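Local coordinates for protein lectin 2 (Agrocybe aegerita, PDB 4TQJ) that binds N-acetylglucosamine at the non-reducing ends of glycans, as a fungal lectin built on a beta-propeller, at residues L322-F327 with G373-L378; G302-Y307 with G328-W333; K337-V342 with I354-K359; L267-F272 with G296-F301; N37-L42 with T379-F384. The protein carries 1 engineered substitution. One frame throughout, in Å; residues are numbered along the deposited sequence.

Contact 1: L322-F327 with G373-L378; sequences LVLKDF and GPVKAL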
# COMPACT_ATOMS: atom_id res chain seq x y z
N LEU A 322 29.38 12.59 10.34
CA LEU A 322 28.17 13.36 10.60
C LEU A 322 27.46 13.55 9.26
O LEU A 322 28.04 14.09 8.32
CB LEU A 322 28.52 14.72 11.21
CG LEU A 322 27.40 15.73 11.45
CD1 LEU A 322 26.42 15.22 12.49
CD2 LEU A 322 28.00 17.06 11.89
N VAL A 323 26.21 13.10 9.17
CA VAL A 323 25.50 13.17 7.89
C VAL A 323 24.39 14.21 7.86
O VAL A 323 23.92 14.59 6.79
CB VAL A 323 24.94 11.81 7.47
CG1 VAL A 323 26.05 10.81 7.30
CG2 VAL A 323 23.88 11.32 8.47
N LEU A 324 23.95 14.67 9.03
CA LEU A 324 22.79 15.52 9.11
C LEU A 324 22.87 16.34 10.38
O LEU A 324 22.87 15.78 11.47
CB LEU A 324 21.52 14.66 9.11
CG LEU A 324 20.16 15.35 9.06
CD1 LEU A 324 20.05 16.20 7.81
CD2 LEU A 324 19.02 14.35 9.11
N LYS A 325 22.93 17.66 10.23
CA LYS A 325 23.07 18.56 11.37
C LYS A 325 21.73 18.89 12.01
O LYS A 325 21.35 20.07 12.11
CB LYS A 325 23.82 19.83 10.95
CG LYS A 325 25.23 19.58 10.43
CD LYS A 325 25.83 20.81 9.76
CE LYS A 325 27.33 20.66 9.55
NZ LYS A 325 27.66 19.47 8.72
N ASP A 326 21.02 17.86 12.46
CA ASP A 326 19.73 18.03 13.10
C ASP A 326 19.36 16.77 13.88
O ASP A 326 20.06 15.77 13.80
CB ASP A 326 18.64 18.33 12.06
CG ASP A 326 17.63 19.36 12.55
OD1 ASP A 326 17.31 19.36 13.77
OD2 ASP A 326 17.17 20.17 11.72
N PHE A 327 18.25 16.85 14.61
CA PHE A 327 17.71 15.72 15.37
C PHE A 327 18.61 15.29 16.52
O PHE A 327 18.50 14.17 17.03
CB PHE A 327 17.46 14.52 14.46
CG PHE A 327 16.41 14.77 13.42
CD1 PHE A 327 15.09 14.89 13.78
CD2 PHE A 327 16.76 14.91 12.09
CE1 PHE A 327 14.12 15.11 12.83
CE2 PHE A 327 15.80 15.16 11.14
CZ PHE A 327 14.48 15.25 11.52
N GLY A 373 19.06 14.69 2.77
CA GLY A 373 18.65 15.96 2.19
C GLY A 373 18.27 16.95 3.27
O GLY A 373 18.36 16.65 4.46
N PRO A 374 17.85 18.16 2.86
CA PRO A 374 17.46 19.16 3.85
C PRO A 374 16.28 18.69 4.69
O PRO A 374 15.40 17.98 4.19
CB PRO A 374 17.07 20.38 3.00
CG PRO A 374 16.88 19.87 1.63
CD PRO A 374 17.76 18.67 1.48
N VAL A 375 16.27 19.09 5.95
CA VAL A 375 15.18 18.75 6.85
C VAL A 375 13.96 19.52 6.42
O VAL A 375 14.06 20.65 5.97
CB VAL A 375 15.51 19.13 8.31
CG1 VAL A 375 14.33 18.86 9.21
CG2 VAL A 375 16.76 18.37 8.78
N LYS A 376 12.80 18.89 6.53
CA LYS A 376 11.56 19.49 6.08
C LYS A 376 10.47 19.31 7.11
O LYS A 376 10.39 18.27 7.75
CB LYS A 376 11.13 18.88 4.74
CG LYS A 376 11.86 19.45 3.54
CD LYS A 376 11.20 19.02 2.24
CE LYS A 376 11.45 17.55 1.96
NZ LYS A 376 12.93 17.27 2.01
N ALA A 377 9.63 20.32 7.26
CA ALA A 377 8.46 20.19 8.12
C ALA A 377 7.39 19.41 7.38
O ALA A 377 6.87 19.87 6.37
CB ALA A 377 7.93 21.57 8.50
N LEU A 378 7.08 18.22 7.88
CA LEU A 378 6.09 17.36 7.25
C LEU A 378 4.68 17.62 7.79
O LEU A 378 3.72 17.64 7.03
CB LEU A 378 6.49 15.89 7.42
CG LEU A 378 5.52 14.73 7.14
CD1 LEU A 378 5.17 14.61 5.66
CD2 LEU A 378 6.16 13.44 7.63
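Val375 reaches from 373-378 into a group formed by Leu324, Asp326 and Phe327, and its CG2 methyl meets all three. Two of these meetings are apolar. Leu324 CD1 lies 4.1 Å from Val375 CG2, the two side chains standing roughly perpendicular. The Phe327 ring and the valine run alongside one another with opposite headings, and the methyl comes obliquely to the ring at CE2. With chi1 at 176°, Val375 holds CG2 beside its backbone N and anti to the carbonyl carbon, and this branch makes the closest approaches. Leu324 uses both methyls. While CD1 reaches across, CD2 lies in plane at the edge of the Phe327 ring.

The strands involved are the outer strands of two successive blades of the beta-propeller, 321-324 and 376-379. The first ends in a classic beta bulge, where Val323 and Leu324 both face Val306. An inverse gamma turn centred on Lys325 follows and leads the chain to Asp326 and Phe327.

The remaining contacts set polar atoms against carbon. Asp326 OD2 is 3.5 Å from Val375 CG2. Leu324 CD1 is 3.8 Å from Gly373 O, which takes a hydrogen bond from Ser364 OG.

No hydrogen bond crosses between the segments. Within 322-327, Phe327 N donates to Asp326 OD1 at 2.8 Å, onto the oxygen's anti lone pair, the one away from OD2. This bond steadies the carboxylate and leaves OD2 facing the valine. Beyond the segments, the Phe327 ring meets Trp333, and Val375 also packs on Leu362 of strand 361-364.

Contact 2: G302-Y307 with G328-W333; sequences GNAGVY and GVQQGW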
# COMPACT_ATOMS: atom_id res chain seq x y z
N GLY A 302 23.52 11.73 17.74
CA GLY A 302 24.50 12.23 18.69
C GLY A 302 24.18 13.64 19.16
O GLY A 302 23.01 14.05 19.17
N ASN A 303 25.21 14.38 19.54
CA ASN A 303 25.04 15.73 20.06
C ASN A 303 24.80 16.75 18.95
O ASN A 303 23.84 17.50 18.99
CB ASN A 303 26.25 16.13 20.90
CG ASN A 303 26.36 15.33 22.18
OD1 ASN A 303 25.38 15.20 22.92
ND2 ASN A 303 27.54 14.77 22.44
N ALA A 304 25.68 16.77 17.96
CA ALA A 304 25.61 17.77 16.90
C ALA A 304 24.61 17.39 15.81
O ALA A 304 24.25 18.21 14.98
CB ALA A 304 26.98 18.00 16.29
N GLY A 305 24.18 16.13 15.80
CA GLY A 305 23.28 15.68 14.76
C GLY A 305 23.46 14.19 14.60
O GLY A 305 23.92 13.50 15.52
N VAL A 306 23.13 13.69 13.41
CA VAL A 306 23.09 12.26 13.17
C VAL A 306 24.38 11.76 12.56
O VAL A 306 24.87 12.34 11.59
CB VAL A 306 21.94 11.92 12.19
CG1 VAL A 306 21.85 10.42 12.01
CG2 VAL A 306 20.61 12.51 12.70
N TYR A 307 24.91 10.69 13.13
CA TYR A 307 26.11 10.04 12.62
C TYR A 307 25.78 8.69 12.02
O TYR A 307 24.86 8.00 12.48
CB TYR A 307 27.13 9.86 13.74
CG TYR A 307 27.67 11.18 14.23
CD1 TYR A 307 28.88 11.67 13.76
CD2 TYR A 307 26.96 11.94 15.13
CE1 TYR A 307 29.38 12.90 14.19
CE2 TYR A 307 27.44 13.17 15.57
CZ TYR A 307 28.65 13.65 15.09
OH TYR A 307 29.12 14.87 15.54
N GLY A 328 19.51 16.18 16.92
CA GLY A 328 20.46 15.85 17.97
C GLY A 328 20.24 16.60 19.26
O GLY A 328 19.34 17.45 19.37
N VAL A 329 21.09 16.31 20.24
CA VAL A 329 20.97 16.94 21.56
C VAL A 329 21.14 18.46 21.47
O VAL A 329 20.46 19.21 22.17
CB VAL A 329 21.99 16.36 22.56
CG1 VAL A 329 21.84 17.03 23.94
CG2 VAL A 329 21.83 14.84 22.68
N GLN A 330 22.05 18.92 20.63
CA GLN A 330 22.28 20.36 20.47
C GLN A 330 21.00 21.08 20.04
O GLN A 330 20.68 22.16 20.55
CB GLN A 330 23.39 20.58 19.46
CG GLN A 330 23.60 22.01 19.03
CD GLN A 330 24.63 22.10 17.96
OE1 GLN A 330 25.64 21.40 18.00
NE2 GLN A 330 24.39 22.93 16.96
N GLN A 331 20.27 20.48 19.11
CA GLN A 331 19.03 21.06 18.61
C GLN A 331 17.85 20.93 19.58
O GLN A 331 16.77 21.44 19.34
CB GLN A 331 18.67 20.48 17.23
CG GLN A 331 19.71 20.77 16.16
CD GLN A 331 20.86 19.78 16.17
OE1 GLN A 331 20.77 18.71 16.75
NE2 GLN A 331 21.97 20.15 15.52
N GLY A 332 18.07 20.26 20.71
CA GLY A 332 17.04 20.23 21.74
C GLY A 332 16.24 18.95 21.80
O GLY A 332 15.31 18.84 22.60
N TRP A 333 16.59 17.97 20.98
CA TRP A 333 15.86 16.69 20.99
C TRP A 333 16.15 15.89 22.26
O TRP A 333 17.29 15.78 22.68
CB TRP A 333 16.19 15.89 19.72
CG TRP A 333 15.63 16.55 18.50
CD1 TRP A 333 16.11 17.66 17.89
CD2 TRP A 333 14.47 16.14 17.76
NE1 TRP A 333 15.32 17.98 16.80
CE2 TRP A 333 14.31 17.06 16.70
CE3 TRP A 333 13.55 15.09 17.89
CZ2 TRP A 333 13.27 16.97 15.78
CZ3 TRP A 333 12.52 15.00 16.96
CH2 TRP A 333 12.39 15.93 15.92
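Gln331 reaches back from its own turn to the backbone of Ala304. Its CB lies in plane at the edge of the Trp333 ring. CG stands beside the backbone N, and the chain then bends sharply at chi2 (83°), which brings the amide round to 302-307. The carbon CD comes to 3.9 Å from Ala304 O. At the tip the two amide atoms do different work. OE1 turns back and accepts from Gly328 N at 2.8 Å. NE2 donates to Ala304 O at 3.0 Å, with the acceptor in the amide plane. The bond is nearly straight at the hydrogen (166°), but the donor stands well above the carbonyl plane of Ala304. These two bonds fix the rotation of the amide.

Two backbone bonds run beside it. Val329 N donates to Gly302 O at 3.2 Å, and Gln330 N donates to Asn303 O at 2.8 Å. Three successive carbonyls, of Gly302, Asn303 and Ala304, are thus all bound by 328-333. Gly328 has no side chain, and its CA comes to 3.3 Å from Gly302 O. Asn303 and Val329 run alongside with the same heading, Asn303 OD1 being 3.6 Å from Val329 CG2. That oxygen also takes a hydrogen bond from His283.

Residues 329-332 form a type I beta turn. The contact fastens this turn, in the loop leading from strand 321-324 to the next blade, onto the turn between strands 297-301 and 306-309 of the propeller blade it has just left.

Contact 3: K337-V342 with I354-K359; sequences KHRRFV and IGFGEK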
# COMPACT_ATOMS: atom_id res chain seq x y z
N LYS A 337 10.85 13.14 25.55
CA LYS A 337 9.72 13.86 24.96
C LYS A 337 9.52 13.57 23.49
O LYS A 337 8.40 13.67 22.98
CB LYS A 337 9.90 15.37 25.12
CG LYS A 337 9.79 15.87 26.54
CD LYS A 337 9.71 17.38 26.56
CE LYS A 337 9.48 17.88 27.97
NZ LYS A 337 10.45 17.29 28.96
N HIS A 338 10.61 13.26 22.80
CA HIS A 338 10.54 13.21 21.35
C HIS A 338 10.76 11.79 20.84
O HIS A 338 11.36 10.95 21.52
CB HIS A 338 11.53 14.21 20.73
CG HIS A 338 11.46 15.58 21.35
ND1 HIS A 338 12.56 16.21 21.88
CD2 HIS A 338 10.41 16.42 21.52
CE1 HIS A 338 12.19 17.39 22.36
NE2 HIS A 338 10.90 17.54 22.15
N ARG A 339 10.24 11.52 19.65
CA ARG A 339 10.34 10.19 19.07
C ARG A 339 11.11 10.27 17.77
O ARG A 339 10.79 11.09 16.91
CB ARG A 339 8.95 9.61 18.83
CG ARG A 339 8.22 9.18 20.09
CD ARG A 339 6.87 8.55 19.76
NE ARG A 339 6.19 8.02 20.95
CZ ARG A 339 5.31 8.69 21.68
NH1 ARG A 339 4.98 9.93 21.35
NH2 ARG A 339 4.75 8.13 22.75
N ARG A 340 12.13 9.44 17.62
CA ARG A 340 12.86 9.39 16.36
C ARG A 340 12.85 7.99 15.74
O ARG A 340 12.87 6.99 16.47
CB ARG A 340 14.28 9.94 16.51
CG ARG A 340 14.30 11.48 16.65
CD ARG A 340 15.57 11.96 17.34
NE ARG A 340 15.51 11.69 18.78
CZ ARG A 340 16.48 12.01 19.63
NH1 ARG A 340 17.57 12.60 19.20
NH2 ARG A 340 16.35 11.73 20.92
N PHE A 341 12.81 7.94 14.41
CA PHE A 341 12.75 6.68 13.68
C PHE A 341 13.68 6.72 12.48
O PHE A 341 13.92 7.78 11.89
CB PHE A 341 11.32 6.40 13.18
CG PHE A 341 10.24 6.63 14.21
CD1 PHE A 341 9.72 5.57 14.92
CD2 PHE A 341 9.75 7.91 14.46
CE1 PHE A 341 8.70 5.78 15.87
CE2 PHE A 341 8.75 8.12 15.40
CZ PHE A 341 8.22 7.05 16.10
N VAL A 342 14.19 5.55 12.13
CA VAL A 342 15.01 5.39 10.94
C VAL A 342 14.35 4.29 10.10
O VAL A 342 14.49 3.10 10.40
CB VAL A 342 16.46 5.02 11.30
CG1 VAL A 342 17.32 4.98 10.04
CG2 VAL A 342 17.03 6.01 12.35
N ILE A 354 12.82 10.38 10.39
CA ILE A 354 11.67 11.19 10.77
C ILE A 354 11.67 11.36 12.28
O ILE A 354 11.99 10.43 13.03
CB ILE A 354 10.33 10.57 10.30
CG1 ILE A 354 9.14 11.41 10.79
CG2 ILE A 354 10.19 9.15 10.80
CD1 ILE A 354 7.79 10.99 10.21
N GLY A 355 11.35 12.57 12.73
CA GLY A 355 11.39 12.88 14.14
C GLY A 355 10.15 13.62 14.57
O GLY A 355 9.80 14.63 13.95
N PHE A 356 9.48 13.12 15.60
CA PHE A 356 8.32 13.79 16.17
C PHE A 356 8.84 14.75 17.24
O PHE A 356 9.17 14.33 18.35
CB PHE A 356 7.35 12.80 16.81
CG PHE A 356 6.77 11.77 15.84
CD1 PHE A 356 7.02 11.85 14.48
CD2 PHE A 356 6.00 10.72 16.31
CE1 PHE A 356 6.49 10.90 13.59
CE2 PHE A 356 5.48 9.77 15.44
CZ PHE A 356 5.73 9.86 14.08
N GLY A 357 8.94 16.03 16.89
CA GLY A 357 9.57 17.03 17.75
C GLY A 357 8.67 17.70 18.76
O GLY A 357 7.62 17.18 19.12
N GLU A 358 9.09 18.87 19.24
CA GLU A 358 8.33 19.58 20.26
C GLU A 358 6.98 20.04 19.72
O GLU A 358 5.95 19.82 20.34
CB GLU A 358 9.12 20.80 20.78
CG GLU A 358 8.52 21.45 22.01
CD GLU A 358 8.73 20.65 23.29
OE1 GLU A 358 9.26 19.52 23.23
OE2 GLU A 358 8.36 21.14 24.36
N LYS A 359 7.00 20.66 18.54
CA LYS A 359 5.81 21.24 17.95
C LYS A 359 5.62 20.83 16.48
O LYS A 359 4.59 21.12 15.87
CB LYS A 359 5.89 22.77 18.02
CG LYS A 359 6.47 23.31 19.32
CD LYS A 359 5.73 22.78 20.56
CE LYS A 359 4.51 23.61 20.90
NZ LYS A 359 4.86 25.05 21.14
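Strands 339-343 and 352-356 form the antiparallel hairpin at the start of a propeller blade, in which Arg339 pairs with Phe356 and Phe341 with Ile354. Both are hydrogen-bonded pairs. The shortest of their four bonds is Phe356 N to Arg339 O, 2.7 Å; Phe341 N to Ile354 O is 3.0 Å. Between them Arg340 and Gly355 make a non-hydrogen-bonded pair. The glycine CA lies 4.1 Å from Arg340 CG.

Arg339, Phe341, Ile354 and Phe356 start from one face of the sheet. There Phe341 presents an edge to the face of Phe356. Its CE2 stands over the centre of that ring, with ring centroids 5.0 Å apart and planes at 55°. Arg339 CB meets Phe356 CD2 obliquely. Phe341 CB packs on Ile354 CG2 at 3.8 Å. In the propeller this face looks to the adjoining blade, and strand 395-399 meets it through Cys396 and Met398.

Past the end of the strand pairing, His338 NE2 donates to Glu358 OE1 at 2.8 Å. The carboxylate oxygen lies near the imidazole plane, while the two flat groups are turned 76° apart. A bend at chi2 (74°) brings the glutamate to the histidine. Lys337 CB lies over one face of the imidazole, toward its rim. The other ring nitrogen, ND1, accepts from Thr334 N, so both nitrogens are engaged. Arg339 and Arg340 carry their guanidinium groups away from the hairpin. Arg339 binds Trp389 O and Thr394 OG1, and Arg340 binds Phe327 O.

Contact 4: L267-F272 with G296-F301; sequences LVINDF and GDVVGF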
# COMPACT_ATOMS: atom_id res chain seq x y z
N LEU A 267 35.77 -5.57 16.84
CA LEU A 267 35.44 -4.15 16.85
C LEU A 267 35.48 -3.62 15.42
O LEU A 267 36.55 -3.57 14.81
CB LEU A 267 36.45 -3.35 17.68
CG LEU A 267 36.11 -1.86 17.76
CD1 LEU A 267 35.06 -1.66 18.83
CD2 LEU A 267 37.31 -0.96 18.05
N VAL A 268 34.33 -3.23 14.88
CA VAL A 268 34.24 -2.82 13.48
C VAL A 268 34.18 -1.31 13.28
O VAL A 268 34.44 -0.83 12.19
CB VAL A 268 33.00 -3.42 12.80
CG1 VAL A 268 33.07 -4.96 12.80
CG2 VAL A 268 31.75 -2.92 13.49
N ILE A 269 33.78 -0.59 14.33
CA ILE A 269 33.66 0.86 14.26
C ILE A 269 34.12 1.41 15.62
O ILE A 269 33.62 0.97 16.67
CB ILE A 269 32.20 1.31 14.07
CG1 ILE A 269 31.59 0.73 12.80
CG2 ILE A 269 32.10 2.84 14.05
CD1 ILE A 269 30.08 0.84 12.81
N ASN A 270 35.04 2.36 15.60
CA ASN A 270 35.50 2.96 16.86
C ASN A 270 34.68 4.19 17.26
O ASN A 270 35.23 5.24 17.61
CB ASN A 270 37.01 3.23 16.84
CG ASN A 270 37.39 4.44 15.99
OD1 ASN A 270 36.60 4.92 15.17
ND2 ASN A 270 38.61 4.93 16.19
N ASP A 271 33.36 4.03 17.26
CA ASP A 271 32.44 5.11 17.61
C ASP A 271 31.10 4.52 18.03
O ASP A 271 30.90 3.31 17.94
CB ASP A 271 32.23 6.04 16.43
CG ASP A 271 32.17 7.50 16.85
OD1 ASP A 271 31.43 7.85 17.80
OD2 ASP A 271 32.88 8.31 16.22
N PHE A 272 30.19 5.38 18.47
CA PHE A 272 28.84 4.99 18.92
C PHE A 272 28.85 4.36 20.32
O PHE A 272 27.80 3.96 20.83
CB PHE A 272 28.13 4.08 17.90
CG PHE A 272 27.92 4.74 16.55
CD1 PHE A 272 27.06 5.82 16.42
CD2 PHE A 272 28.59 4.28 15.43
CE1 PHE A 272 26.87 6.43 15.20
CE2 PHE A 272 28.40 4.88 14.20
CZ PHE A 272 27.53 5.97 14.09
N GLY A 296 22.78 -4.10 7.11
CA GLY A 296 22.53 -3.09 8.13
C GLY A 296 23.65 -2.07 8.27
O GLY A 296 24.83 -2.43 8.31
N ASP A 297 23.26 -0.80 8.37
CA ASP A 297 24.18 0.30 8.63
C ASP A 297 23.92 0.84 10.03
O ASP A 297 22.82 0.68 10.57
CB ASP A 297 24.00 1.39 7.58
CG ASP A 297 24.17 0.86 6.18
OD1 ASP A 297 25.29 0.41 5.88
OD2 ASP A 297 23.19 0.86 5.41
N VAL A 298 24.93 1.45 10.62
CA VAL A 298 24.81 2.00 11.97
C VAL A 298 24.45 3.47 11.94
O VAL A 298 25.13 4.28 11.30
CB VAL A 298 26.11 1.80 12.79
CG1 VAL A 298 25.93 2.33 14.21
CG2 VAL A 298 26.50 0.32 12.81
N VAL A 299 23.36 3.81 12.64
CA VAL A 299 22.86 5.18 12.70
C VAL A 299 22.73 5.65 14.15
O VAL A 299 22.16 4.95 14.98
CB VAL A 299 21.45 5.30 12.09
CG1 VAL A 299 21.02 6.77 12.09
CG2 VAL A 299 21.41 4.70 10.68
N GLY A 300 23.24 6.84 14.44
CA GLY A 300 23.20 7.34 15.80
C GLY A 300 22.88 8.82 15.89
O GLY A 300 23.49 9.64 15.21
N PHE A 301 21.94 9.16 16.76
CA PHE A 301 21.55 10.54 16.99
C PHE A 301 22.42 11.08 18.12
O PHE A 301 22.13 10.88 19.30
CB PHE A 301 20.06 10.65 17.32
CG PHE A 301 19.16 10.30 16.15
CD1 PHE A 301 18.64 11.30 15.33
CD2 PHE A 301 18.87 8.97 15.84
CE1 PHE A 301 17.84 10.98 14.22
CE2 PHE A 301 18.06 8.64 14.74
CZ PHE A 301 17.53 9.65 13.94
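The backbones of Phe272 and Gly300 come nearest here, 6.9 Å apart at their CA atoms, and no hydrogen bond passes between the segments. Side chains fill the distance. Val298 carries its side of the contact with both branches. Its CG1 lies over one face of the Phe272 ring, 3.7 Å from the ring centroid, in a CH-pi contact. The methyl is displaced toward the rim and comes to 3.5 Å from Phe272 CD2. The ring and the valine pass one another on opposing courses.

The other branch, Val298 CG2, meets Ile269 CD1 at 3.6 Å. The ends of these two side chains meet head on. Ile269 is extended at chi2 (164°), which carries CD1 out to the valine. Farther along, the Phe272 ring comes against the backbone of Gly300, with CE1 3.7 Å from Gly300 N. The glycine has no side chain to hold the ring off.

Residues 267-272 turn much as 322-327 do. Val268 and Ile269 both face Cys251 in a classic beta bulge, and Asn270 centres an inverse gamma turn. Phe272 N then donates to Asp271 OD1 at 2.8 Å. That oxygen also accepts from Trp278 NE1, so two donors hold the carboxylate.

All five touching residues are buried. The contact joins the outer strand of one propeller blade, 266-269, to the second strand of the next, 297-301. Phe272 also packs on Tyr307 and Ile269 on Ala309, both of strand 306-309 in that second blade.

Contact 5: N37-L42 with T379-F384; sequences NLQPFL and TNDFSF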
# COMPACT_ATOMS: atom_id res chain seq x y z
N ASN A 37 -1.08 13.76 0.98
CA ASN A 37 -1.68 14.72 1.88
C ASN A 37 -1.78 14.08 3.26
O ASN A 37 -2.83 13.60 3.66
CB ASN A 37 -3.06 15.13 1.37
CG ASN A 37 -3.68 16.23 2.19
OD1 ASN A 37 -3.00 16.93 2.95
ND2 ASN A 37 -4.99 16.42 2.03
N LEU A 38 -0.65 14.04 3.96
CA LEU A 38 -0.60 13.36 5.25
C LEU A 38 -1.54 14.05 6.22
O LEU A 38 -1.38 15.24 6.50
CB LEU A 38 0.82 13.34 5.82
CG LEU A 38 0.95 12.78 7.24
CD1 LEU A 38 0.54 11.32 7.29
CD2 LEU A 38 2.36 12.97 7.79
N GLN A 39 -2.53 13.32 6.71
CA GLN A 39 -3.48 13.86 7.66
C GLN A 39 -3.85 12.80 8.70
O GLN A 39 -4.25 11.70 8.34
CB GLN A 39 -4.72 14.39 6.95
CG GLN A 39 -4.47 15.59 6.03
CD GLN A 39 -3.87 16.81 6.74
OE1 GLN A 39 -3.86 16.89 7.97
NE2 GLN A 39 -3.35 17.76 5.95
N PRO A 40 -3.71 13.13 9.98
CA PRO A 40 -4.00 12.15 11.03
C PRO A 40 -5.46 11.74 10.95
O PRO A 40 -6.32 12.61 10.79
CB PRO A 40 -3.75 12.95 12.32
CG PRO A 40 -4.05 14.37 11.94
CD PRO A 40 -3.57 14.50 10.51
N PHE A 41 -5.73 10.44 11.03
CA PHE A 41 -7.09 9.93 10.93
C PHE A 41 -7.45 9.14 12.18
O PHE A 41 -6.84 8.11 12.47
CB PHE A 41 -7.21 9.05 9.68
CG PHE A 41 -8.53 8.36 9.54
CD1 PHE A 41 -8.59 6.98 9.37
CD2 PHE A 41 -9.72 9.08 9.56
CE1 PHE A 41 -9.81 6.34 9.22
CE2 PHE A 41 -10.94 8.44 9.43
CZ PHE A 41 -10.99 7.07 9.26
N LEU A 42 -8.43 9.62 12.94
CA LEU A 42 -8.87 8.90 14.13
C LEU A 42 -9.62 7.64 13.73
O LEU A 42 -10.83 7.68 13.50
CB LEU A 42 -9.74 9.79 15.01
CG LEU A 42 -10.20 9.17 16.33
CD1 LEU A 42 -9.01 8.75 17.17
CD2 LEU A 42 -11.08 10.15 17.11
N THR A 379 4.57 17.83 9.11
CA THR A 379 3.28 18.13 9.74
C THR A 379 3.40 18.55 11.22
O THR A 379 4.36 18.20 11.90
CB THR A 379 2.29 16.94 9.63
OG1 THR A 379 1.05 17.29 10.26
CG2 THR A 379 2.86 15.70 10.30
N ASN A 380 2.43 19.33 11.71
CA ASN A 380 2.36 19.67 13.13
C ASN A 380 1.90 18.48 13.95
O ASN A 380 2.15 18.41 15.15
CB ASN A 380 1.41 20.84 13.39
CG ASN A 380 1.96 22.17 12.91
OD1 ASN A 380 3.17 22.41 12.96
ND2 ASN A 380 1.07 23.03 12.43
N ASP A 381 1.22 17.55 13.30
CA ASP A 381 0.64 16.39 13.99
C ASP A 381 1.72 15.41 14.45
O ASP A 381 2.82 15.36 13.89
CB ASP A 381 -0.37 15.69 13.06
CG ASP A 381 -1.43 16.65 12.51
OD1 ASP A 381 -2.02 17.43 13.30
OD2 ASP A 381 -1.66 16.64 11.29
N PHE A 382 1.39 14.64 15.48
CA PHE A 382 2.25 13.63 16.11
C PHE A 382 3.38 14.19 16.98
O PHE A 382 3.99 13.45 17.74
CB PHE A 382 2.79 12.61 15.09
CG PHE A 382 1.71 11.85 14.38
CD1 PHE A 382 0.98 10.88 15.04
CD2 PHE A 382 1.42 12.12 13.06
CE1 PHE A 382 -0.02 10.19 14.40
CE2 PHE A 382 0.42 11.43 12.41
CZ PHE A 382 -0.29 10.46 13.08
N SER A 383 3.63 15.49 16.87
CA SER A 383 4.63 16.14 17.72
C SER A 383 4.21 16.12 19.19
O SER A 383 3.02 16.00 19.51
CB SER A 383 4.87 17.58 17.27
OG SER A 383 3.71 18.36 17.47
N PHE A 384 5.19 16.24 20.08
CA PHE A 384 4.94 16.24 21.52
C PHE A 384 3.83 17.21 21.91
O PHE A 384 2.94 16.88 22.69
CB PHE A 384 6.23 16.55 22.28
CG PHE A 384 6.05 16.62 23.77
CD1 PHE A 384 5.76 15.48 24.51
CD2 PHE A 384 6.18 17.83 24.43
CE1 PHE A 384 5.59 15.56 25.89
CE2 PHE A 384 6.02 17.90 25.81
CZ PHE A 384 5.72 16.77 26.53
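Pro40 and Asp381 stand roughly perpendicular, with the carboxylate laid against the CG and CD side of the proline ring. The fit is tight: Asp381 OD2 is 3.0 Å from Pro40 CD and 3.4 Å from Pro40 CG. Asp381 has CG anti to the carbonyl carbon (chi1 -53°), which points the carboxylate at the ring. Gln39 brings its amide near the same oxygen, with OE1 4.0 Å from Asp381 OD2 and the two flat groups turned 72° apart. The amide is held from its other atom, since Gln39 NE2 donates to Asn37 OD1.

Leu38 lies nearly square across Thr379. Here methyl meets methyl, Leu38 CD2 lying 3.7 Å from Thr379 CG2. The hydroxyl of Thr379 faces its own chain and accepts from Asp381 N at 3.1 Å, an ST turn. A type II beta turn from Asn380 to Ser383 overlaps it, and Ser383 OG donates to Asn380 O at 2.8 Å. In the propeller these turns lead off the end of outer strand 376-379. Residues 37-42 run into strand 41-44, the outer strand of the blade that combines strands 20-25 and 28-32 with the C-terminal strand 395-399.

Phe382 approaches more loosely. Its CZ is 4.3 Å from Pro40 CB, and the proline carbon stands oblique to the ring. Both residues also pack on Val30 of strand 28-32. The second subunit lies close by, where Asn37 packs on its Tyr365 and Phe41 on its Arg16.

In the fold
From the N terminus, 37-42 comes first, but contact 5 closes only at 379-384, so the other four contacts all fall within its span. Contact 4 opens and closes next, linking the blade ending at strand 266-269 to the blade of 285-324. Contact 2 opens at 302-307. Contact 1 opens at 322-327 before contact 2 closes at 328-333, so these two cross. Contact 3, a local hairpin, lies inside contact 1, which closes at 373-378 and ties the blades of 285-324 and 339-379. Contact 5 follows at once, joining that last blade to the one built from residues 20-44 and strand 395-399.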